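PDB 6WTE: B12-binding domain-containing protein from Kitasatospora setae, which is a cobalamin-dependent radical SAM methyltransferase, TsrM, that binds a [4Fe-4S] cluster and probably methylates its substrate by a non-radical route. Local coordinates for residues R69-P81 with G406-P418. Sequence-based numbering, arbitrary orientation.
Sequences RNTDTVYAFEQRP and GFSLGLRLFPYTP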
ATOM      1  N   ARG A  69      -7.423   1.781  -3.744  1.00 11.14           N
ATOM      2  CA  ARG A  69      -6.270   1.443  -2.917  1.00 12.60           C
ATOM      3  C   ARG A  69      -5.146   0.814  -3.732  1.00 10.11           C
ATOM      4  O   ARG A  69      -3.971   1.138  -3.524  1.00 11.74           O
ATOM      5  CB  ARG A  69      -6.703   0.497  -1.800  1.00 10.15           C
ATOM      6  CG  ARG A  69      -5.622   0.172  -0.773  1.00 11.77           C
ATOM      7  CD  ARG A  69      -6.102  -0.990   0.080  1.00 12.87           C
ATOM      8  NE  ARG A  69      -5.297  -1.198   1.284  1.00 10.26           N
ATOM      9  CZ  ARG A  69      -4.154  -1.871   1.313  1.00 16.32           C
ATOM     10  NH1 ARG A  69      -3.508  -2.002   2.463  1.00 15.11           N
ATOM     11  NH2 ARG A  69      -3.663  -2.415   0.206  1.00 13.36           N
ATOM     12  N   ASN A  70      -5.484  -0.119  -4.619  1.00 12.38           N
ATOM     13  CA  ASN A  70      -4.510  -0.873  -5.395  1.00 13.64           C
ATOM     14  C   ASN A  70      -4.767  -0.653  -6.880  1.00 11.36           C
ATOM     15  O   ASN A  70      -5.911  -0.742  -7.332  1.00 13.14           O
ATOM     16  CB  ASN A  70      -4.584  -2.372  -5.084  1.00 14.21           C
ATOM     17  CG  ASN A  70      -4.726  -2.660  -3.595  1.00 12.67           C
ATOM     18  OD1 ASN A  70      -4.050  -2.058  -2.764  1.00 13.13           O
ATOM     19  ND2 ASN A  70      -5.611  -3.590  -3.259  1.00 13.49           N
ATOM     20  N   THR A  71      -3.707  -0.354  -7.632  1.00 13.44           N
ATOM     21  CA  THR A  71      -3.844  -0.302  -9.085  1.00 13.27           C
ATOM     22  C   THR A  71      -3.745  -1.685  -9.708  1.00 12.19           C
ATOM     23  O   THR A  71      -4.397  -1.957 -10.721  1.00 12.00           O
ATOM     24  CB  THR A  71      -2.764   0.597  -9.688  1.00 11.62           C
ATOM     25  OG1 THR A  71      -1.470   0.119  -9.283  1.00 13.25           O
ATOM     26  CG2 THR A  71      -2.939   2.024  -9.218  1.00 10.46           C
ATOM     27  N   ASP A  72      -2.918  -2.549  -9.123  1.00 12.86           N
ATOM     28  CA  ASP A  72      -2.699  -3.913  -9.584  1.00 12.59           C
ATOM     29  C   ASP A  72      -2.094  -4.677  -8.416  1.00 11.82           C
ATOM     30  O   ASP A  72      -1.896  -4.122  -7.334  1.00 11.75           O
ATOM     31  CB  ASP A  72      -1.800  -3.967 -10.835  1.00 11.77           C
ATOM     32  CG  ASP A  72      -0.425  -3.361 -10.616  1.00 16.90           C
ATOM     33  OD1 ASP A  72      -0.335  -2.127 -10.452  1.00 15.03           O
ATOM     34  OD2 ASP A  72       0.574  -4.124 -10.631  1.00 13.68           O
ATOM     35  N   THR A  73      -1.801  -5.960  -8.636  1.00 11.91           N
ATOM     36  CA  THR A  73      -1.223  -6.752  -7.556  1.00 14.50           C
ATOM     37  C   THR A  73       0.214  -6.361  -7.254  1.00 18.41           C
ATOM     38  O   THR A  73       0.709  -6.696  -6.174  1.00 16.17           O
ATOM     39  CB  THR A  73      -1.276  -8.245  -7.883  1.00 21.21           C
ATOM     40  OG1 THR A  73      -0.399  -8.527  -8.981  1.00 17.41           O
ATOM     41  CG2 THR A  73      -2.697  -8.670  -8.232  1.00 19.99           C
ATOM     42  N   VAL A  74       0.895  -5.690  -8.190  1.00 14.47           N
ATOM     43  CA  VAL A  74       2.250  -5.160  -8.026  1.00 16.76           C
ATOM     44  C   VAL A  74       3.267  -6.304  -8.074  1.00 17.67           C
ATOM     45  O   VAL A  74       4.480  -6.083  -7.993  1.00 19.36           O
ATOM     46  CB  VAL A  74       2.332  -4.289  -6.748  1.00 21.22           C
ATOM     47  CG1 VAL A  74       3.740  -3.838  -6.405  1.00 27.00           C
ATOM     48  CG2 VAL A  74       1.453  -3.054  -6.931  1.00 21.09           C
ATOM     49  N   TYR A  75       2.792  -7.530  -8.295  1.00 18.61           N
ATOM     50  CA  TYR A  75       3.691  -8.650  -8.569  1.00 20.00           C
ATOM     51  C   TYR A  75       4.161  -8.546 -10.014  1.00 17.44           C
ATOM     52  O   TYR A  75       3.347  -8.642 -10.938  1.00 16.24           O
ATOM     53  CB  TYR A  75       2.985  -9.986  -8.350  1.00 18.15           C
ATOM     54  CG  TYR A  75       2.823 -10.409  -6.911  1.00 23.55           C
ATOM     55  CD1 TYR A  75       3.930 -10.622  -6.097  1.00 28.48           C
ATOM     56  CD2 TYR A  75       1.562 -10.633  -6.375  1.00 26.99           C
ATOM     57  CE1 TYR A  75       3.782 -11.028  -4.778  1.00 31.18           C
ATOM     58  CE2 TYR A  75       1.407 -11.036  -5.060  1.00 25.99           C
ATOM     59  CZ  TYR A  75       2.517 -11.231  -4.267  1.00 32.70           C
ATOM     60  OH  TYR A  75       2.361 -11.633  -2.958  1.00 37.05           O
ATOM     61  N   ALA A  76       5.471  -8.369 -10.213  1.00 13.93           N
ATOM     62  CA  ALA A  76       5.983  -8.075 -11.549  1.00 15.35           C
ATOM     63  C   ALA A  76       5.746  -9.218 -12.529  1.00 18.12           C
ATOM     64  O   ALA A  76       5.529  -8.975 -13.722  1.00 17.83           O
ATOM     65  CB  ALA A  76       7.475  -7.742 -11.479  1.00 17.06           C
ATOM     66  N   PHE A  77       5.799 -10.463 -12.065  1.00 17.12           N
ATOM     67  CA  PHE A  77       5.571 -11.581 -12.970  1.00 19.58           C
ATOM     68  C   PHE A  77       4.098 -11.768 -13.313  1.00 20.59           C
ATOM     69  O   PHE A  77       3.791 -12.456 -14.293  1.00 25.05           O
ATOM     70  CB  PHE A  77       6.131 -12.873 -12.366  1.00 22.89           C
ATOM     71  CG  PHE A  77       5.792 -13.057 -10.916  1.00 23.04           C
ATOM     72  CD1 PHE A  77       6.571 -12.478  -9.925  1.00 21.70           C
ATOM     73  CD2 PHE A  77       4.683 -13.803 -10.540  1.00 24.01           C
ATOM     74  CE1 PHE A  77       6.253 -12.637  -8.590  1.00 21.89           C
ATOM     75  CE2 PHE A  77       4.366 -13.971  -9.201  1.00 23.60           C
ATOM     76  CZ  PHE A  77       5.148 -13.385  -8.229  1.00 21.21           C
ATOM     77  N   GLU A  78       3.189 -11.142 -12.565  1.00 19.82           N
ATOM     78  CA  GLU A  78       1.757 -11.344 -12.756  1.00 19.88           C
ATOM     79  C   GLU A  78       1.121 -10.282 -13.642  1.00 17.73           C
ATOM     80  O   GLU A  78       0.444 -10.619 -14.617  1.00 18.70           O
ATOM     81  CB  GLU A  78       1.036 -11.364 -11.404  1.00 18.70           C
ATOM     82  CG  GLU A  78      -0.415 -11.804 -11.518  1.00 22.30           C
ATOM     83  CD  GLU A  78      -1.130 -11.832 -10.184  1.00 24.35           C
ATOM     84  OE1 GLU A  78      -0.527 -11.412  -9.171  1.00 27.96           O
ATOM     85  OE2 GLU A  78      -2.300 -12.275 -10.157  1.00 31.23           O
ATOM     86  N   GLN A  79       1.328  -9.008 -13.325  1.00 16.13           N
ATOM     87  CA  GLN A  79       0.766  -7.903 -14.097  1.00 15.12           C
ATOM     88  C   GLN A  79      -0.752  -8.045 -14.219  1.00 16.23           C
ATOM     89  O   GLN A  79      -1.330  -8.073 -15.312  1.00 20.11           O
ATOM     90  CB  GLN A  79       1.447  -7.813 -15.462  1.00 17.42           C
ATOM     91  CG  GLN A  79       2.909  -7.426 -15.325  1.00 14.43           C
ATOM     92  CD  GLN A  79       3.686  -7.602 -16.602  1.00 13.93           C
ATOM     93  OE1 GLN A  79       3.160  -7.402 -17.696  1.00 16.11           O
ATOM     94  NE2 GLN A  79       4.946  -7.993 -16.474  1.00 17.20           N
ATOM     95  N   ARG A  80      -1.387  -8.147 -13.056  1.00 15.45           N
ATOM     96  CA  ARG A  80      -2.839  -8.257 -12.974  0.50 17.06           C
ATOM     97  C   ARG A  80      -3.412  -6.940 -12.477  1.00 15.57           C
ATOM     98  O   ARG A  80      -3.275  -6.616 -11.288  1.00 16.11           O
ATOM     99  CB  ARG A  80      -3.265  -9.404 -12.057  0.50 19.11           C
ATOM    100  CG  ARG A  80      -4.769  -9.420 -11.802  0.50 21.56           C
ATOM    101  CD  ARG A  80      -5.291 -10.810 -11.486  0.50 25.49           C
ATOM    102  NE  ARG A  80      -6.734 -10.792 -11.263  0.50 26.80           N
ATOM    103  CZ  ARG A  80      -7.304 -10.729 -10.063  0.50 28.92           C
ATOM    104  NH1 ARG A  80      -6.552 -10.683  -8.971  0.50 30.03           N
ATOM    105  NH2 ARG A  80      -8.625 -10.713  -9.955  0.50 30.24           N
ATOM    106  N   PRO A  81      -4.043  -6.148 -13.337  1.00 13.83           N
ATOM    107  CA  PRO A  81      -4.561  -4.847 -12.911  1.00 14.26           C
ATOM    108  C   PRO A  81      -5.892  -4.955 -12.186  1.00 12.63           C
ATOM    109  O   PRO A  81      -6.664  -5.894 -12.385  1.00 16.59           O
ATOM    110  CB  PRO A  81      -4.739  -4.097 -14.234  1.00 14.98           C
ATOM    111  CG  PRO A  81      -5.080  -5.169 -15.199  1.00 16.91           C
ATOM    112  CD  PRO A  81      -4.271  -6.380 -14.775  1.00 15.89           C
ATOM    113  N   GLY A 406      10.889 -13.586   3.354  1.00 14.34           N
ATOM    114  CA  GLY A 406      10.095 -13.424   2.145  1.00 13.97           C
ATOM    115  C   GLY A 406      10.958 -12.892   1.016  1.00 15.05           C
ATOM    116  O   GLY A 406      11.749 -11.964   1.215  1.00 14.09           O
ATOM    117  N   PHE A 407      10.802 -13.486  -0.163  1.00 14.82           N
ATOM    118  CA  PHE A 407      11.553 -13.090  -1.346  1.00 15.84           C
ATOM    119  C   PHE A 407      10.597 -12.633  -2.439  1.00 16.42           C
ATOM    120  O   PHE A 407       9.580 -13.281  -2.701  1.00 21.25           O
ATOM    121  CB  PHE A 407      12.411 -14.244  -1.865  1.00 16.45           C
ATOM    122  CG  PHE A 407      13.379 -14.781  -0.856  1.00 14.40           C
ATOM    123  CD1 PHE A 407      14.601 -14.161  -0.652  1.00 16.42           C
ATOM    124  CD2 PHE A 407      13.062 -15.899  -0.097  1.00 19.40           C
ATOM    125  CE1 PHE A 407      15.497 -14.647   0.279  1.00 18.35           C
ATOM    126  CE2 PHE A 407      13.954 -16.392   0.834  1.00 18.41           C
ATOM    127  CZ  PHE A 407      15.176 -15.767   1.023  1.00 17.06           C
ATOM    128  N   SER A 408      10.934 -11.513  -3.073  1.00 13.81           N
ATOM    129  CA  SER A 408      10.184 -10.979  -4.198  1.00 13.99           C
ATOM    130  C   SER A 408      11.107 -10.845  -5.405  1.00 14.06           C
ATOM    131  O   SER A 408      12.328 -10.753  -5.263  1.00 11.84           O
ATOM    132  CB  SER A 408       9.565  -9.620  -3.852  1.00 15.56           C
ATOM    133  OG  SER A 408       8.651  -9.729  -2.771  1.00 18.48           O
ATOM    134  N   LEU A 409      10.509 -10.819  -6.603  1.00 13.76           N
ATOM    135  CA  LEU A 409      11.248 -10.802  -7.864  1.00 14.67           C
ATOM    136  C   LEU A 409      10.657  -9.775  -8.817  1.00 12.07           C
ATOM    137  O   LEU A 409       9.452  -9.803  -9.096  1.00 13.60           O
ATOM    138  CB  LEU A 409      11.224 -12.172  -8.551  1.00 16.91           C
ATOM    139  CG  LEU A 409      12.223 -13.239  -8.126  1.00 24.70           C
ATOM    140  CD1 LEU A 409      11.847 -14.572  -8.754  1.00 25.31           C
ATOM    141  CD2 LEU A 409      13.610 -12.818  -8.564  1.00 22.05           C
ATOM    142  N   GLY A 410      11.504  -8.904  -9.351  1.00 12.09           N
ATOM    143  CA  GLY A 410      11.066  -7.934 -10.335  1.00 12.29           C
ATOM    144  C   GLY A 410      10.406  -6.721  -9.702  1.00 14.26           C
ATOM    145  O   GLY A 410      10.010  -6.721  -8.537  1.00 15.49           O
ATOM    146  N   LEU A 411      10.282  -5.657 -10.499  1.00 11.75           N
ATOM    147  CA  LEU A 411       9.724  -4.399 -10.013  1.00 11.23           C
ATOM    148  C   LEU A 411       8.705  -3.862 -11.004  1.00 11.80           C
ATOM    149  O   LEU A 411       9.054  -3.569 -12.152  1.00 12.08           O
ATOM    150  CB  LEU A 411      10.823  -3.356  -9.788  1.00 14.43           C
ATOM    151  CG  LEU A 411      10.283  -2.002  -9.317  1.00 13.72           C
ATOM    152  CD1 LEU A 411       9.623  -2.150  -7.956  1.00 18.14           C
ATOM    153  CD2 LEU A 411      11.365  -0.942  -9.280  1.00 14.37           C
ATOM    154  N   ARG A 412       7.462  -3.701 -10.557  1.00 11.50           N
ATOM    155  CA  ARG A 412       6.507  -2.906 -11.324  1.00 13.08           C
ATOM    156  C   ARG A 412       6.897  -1.435 -11.240  1.00 12.87           C
ATOM    157  O   ARG A 412       7.093  -0.900 -10.143  1.00 13.80           O
ATOM    158  CB  ARG A 412       5.082  -3.105 -10.795  1.00 14.34           C
ATOM    159  CG  ARG A 412       4.340  -4.286 -11.397  1.00 14.25           C
ATOM    160  CD  ARG A 412       3.579  -3.902 -12.662  1.00 16.08           C
ATOM    161  NE  ARG A 412       2.515  -2.940 -12.377  1.00 14.31           N
ATOM    162  CZ  ARG A 412       2.434  -1.724 -12.904  1.00 16.73           C
ATOM    163  NH1 ARG A 412       3.341  -1.303 -13.781  1.00 16.01           N
ATOM    164  NH2 ARG A 412       1.426  -0.934 -12.566  1.00 13.40           N
ATOM    165  N   LEU A 413       7.013  -0.784 -12.401  1.00 11.44           N
ATOM    166  CA  LEU A 413       7.459   0.600 -12.488  1.00 12.64           C
ATOM    167  C   LEU A 413       6.283   1.565 -12.436  1.00 12.26           C
ATOM    168  O   LEU A 413       5.252   1.333 -13.065  1.00 12.12           O
ATOM    169  CB  LEU A 413       8.240   0.828 -13.781  1.00 12.76           C
ATOM    170  CG  LEU A 413       9.536   0.019 -13.889  1.00 16.03           C
ATOM    171  CD1 LEU A 413      10.181   0.249 -15.230  1.00 14.19           C
ATOM    172  CD2 LEU A 413      10.480   0.400 -12.763  1.00 15.96           C
ATOM    173  N   PHE A 414       6.463   2.664 -11.707  1.00 11.89           N
ATOM    174  CA  PHE A 414       5.458   3.701 -11.550  1.00 10.99           C
ATOM    175  C   PHE A 414       6.069   5.061 -11.859  1.00 13.23           C
ATOM    176  O   PHE A 414       7.289   5.235 -11.759  1.00 12.43           O
ATOM    177  CB  PHE A 414       4.872   3.673 -10.130  1.00 12.35           C
ATOM    178  CG  PHE A 414       3.970   2.499  -9.891  1.00 12.13           C
ATOM    179  CD1 PHE A 414       4.498   1.266  -9.534  1.00 16.56           C
ATOM    180  CD2 PHE A 414       2.600   2.620 -10.049  1.00 15.02           C
ATOM    181  CE1 PHE A 414       3.671   0.175  -9.326  1.00 13.54           C
ATOM    182  CE2 PHE A 414       1.768   1.533  -9.840  1.00 16.55           C
ATOM    183  CZ  PHE A 414       2.307   0.311  -9.480  1.00 15.27           C
ATOM    184  N   PRO A 415       5.249   6.031 -12.278  1.00 12.66           N
ATOM    185  CA  PRO A 415       5.811   7.271 -12.843  1.00 12.82           C
ATOM    186  C   PRO A 415       6.609   8.101 -11.853  1.00 12.25           C
ATOM    187  O   PRO A 415       7.590   8.741 -12.251  1.00 12.16           O
ATOM    188  CB  PRO A 415       4.567   8.025 -13.341  1.00 10.32           C
ATOM    189  CG  PRO A 415       3.418   7.415 -12.585  1.00 10.52           C
ATOM    190  CD  PRO A 415       3.782   5.979 -12.425  1.00 11.55           C
ATOM    191  N   TYR A 416       6.226   8.121 -10.581  1.00 10.76           N
ATOM    192  CA  TYR A 416       6.908   8.992  -9.634  1.00 10.05           C
ATOM    193  C   TYR A 416       7.759   8.171  -8.682  1.00 15.43           C
ATOM    194  O   TYR A 416       7.672   8.311  -7.460  1.00 14.92           O
ATOM    195  CB  TYR A 416       5.892   9.859  -8.896  1.00 10.68           C
ATOM    196  CG  TYR A 416       5.039  10.603  -9.884  1.00 10.64           C
ATOM    197  CD1 TYR A 416       5.593  11.600 -10.674  1.00 11.78           C
ATOM    198  CD2 TYR A 416       3.701  10.276 -10.071  1.00 10.66           C
ATOM    199  CE1 TYR A 416       4.834  12.279 -11.608  1.00 12.71           C
ATOM    200  CE2 TYR A 416       2.922  10.954 -11.008  1.00  9.93           C
ATOM    201  CZ  TYR A 416       3.502  11.950 -11.774  1.00 12.75           C
ATOM    202  OH  TYR A 416       2.762  12.635 -12.705  1.00 12.38           O
ATOM    203  N   THR A 417       8.567   7.294  -9.254  1.00 14.81           N
ATOM    204  CA  THR A 417       9.625   6.612  -8.544  1.00 13.69           C
ATOM    205  C   THR A 417      10.938   6.916  -9.244  1.00 13.97           C
ATOM    206  O   THR A 417      10.960   7.113 -10.463  1.00 13.59           O
ATOM    207  CB  THR A 417       9.410   5.095  -8.500  1.00 12.59           C
ATOM    208  OG1 THR A 417       9.506   4.555  -9.826  1.00 13.85           O
ATOM    209  CG2 THR A 417       8.044   4.761  -7.911  1.00 13.68           C
ATOM    210  N   PRO A 418      12.040   7.003  -8.505  1.00 14.91           N
ATOM    211  CA  PRO A 418      13.327   7.242  -9.168  1.00 12.85           C
ATOM    212  C   PRO A 418      13.617   6.231 -10.268  1.00 14.62           C
ATOM    213  O   PRO A 418      14.155   6.612 -11.318  1.00 15.83           O
ATOM    214  CB  PRO A 418      14.327   7.158  -8.006  1.00 16.31           C
ATOM    215  CG  PRO A 418      13.528   7.600  -6.808  1.00 14.02           C
ATOM    216  CD  PRO A 418      12.152   7.044  -7.032  1.00 12.80           C
TER
HETATM  217  O   HOH W   1       6.690  -4.475  -7.874  1.00 16.94           O
HETATM  218  O   HOH W   2       7.189  -8.389  -8.110  1.00 18.70           O
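Arg-412 reaches from the radical SAM core to Asp-72 in the cobalamin-binding loop, and the two form a salt bridge. Arg-412 CB lies 4.1 Å from Val-74 O. CG passes the same carbonyl, and CD continues alongside Asp-72 OD2. The chain bends at chi2 (-89°) and again at chi3 (-64°), which turns the guanidinium side-on to the carboxylate. NE donates to OD2 of Asp-72 at 2.9 Å, and NH2 donates to OD1 of Asp-72 at 3.0 Å. Both bonds are nearly straight. Both Asp-72 oxygens lie in the guanidinium plane, but the carboxylate is turned 50° from it, so the two nitrogens approach from above the carboxylate plane. NH1 bonds instead to Val-474 O.

Each Asp-72 oxygen has a second donor. Thr-71 OG1 gives its proton to OD1. Val-74 N closes an Asx turn on OD2, from the face opposite NE. A leucine in place of Asp-72 would probably leave the Arg-412 charge without its mate and the Val-74 end of the turn untied.

The Phe-414 ring edge meets Thr-71 OG1, 3.6 Å from CE2. Ala-76 CB packs 3.6 Å from Gly-410 C. One water joins Val-74 O to Arg-412 N; another joins Ala-76 N to Leu-409 O.

The contact joins the B12-binding domain to the radical SAM core beside the cobalamin, which Thr-71 N hydrogen-bonds. The loop between strand 63-67 and helix 83-96 packs against the end of strand 404-412, with strand 475-476 and helix 491-503 against Ala-76.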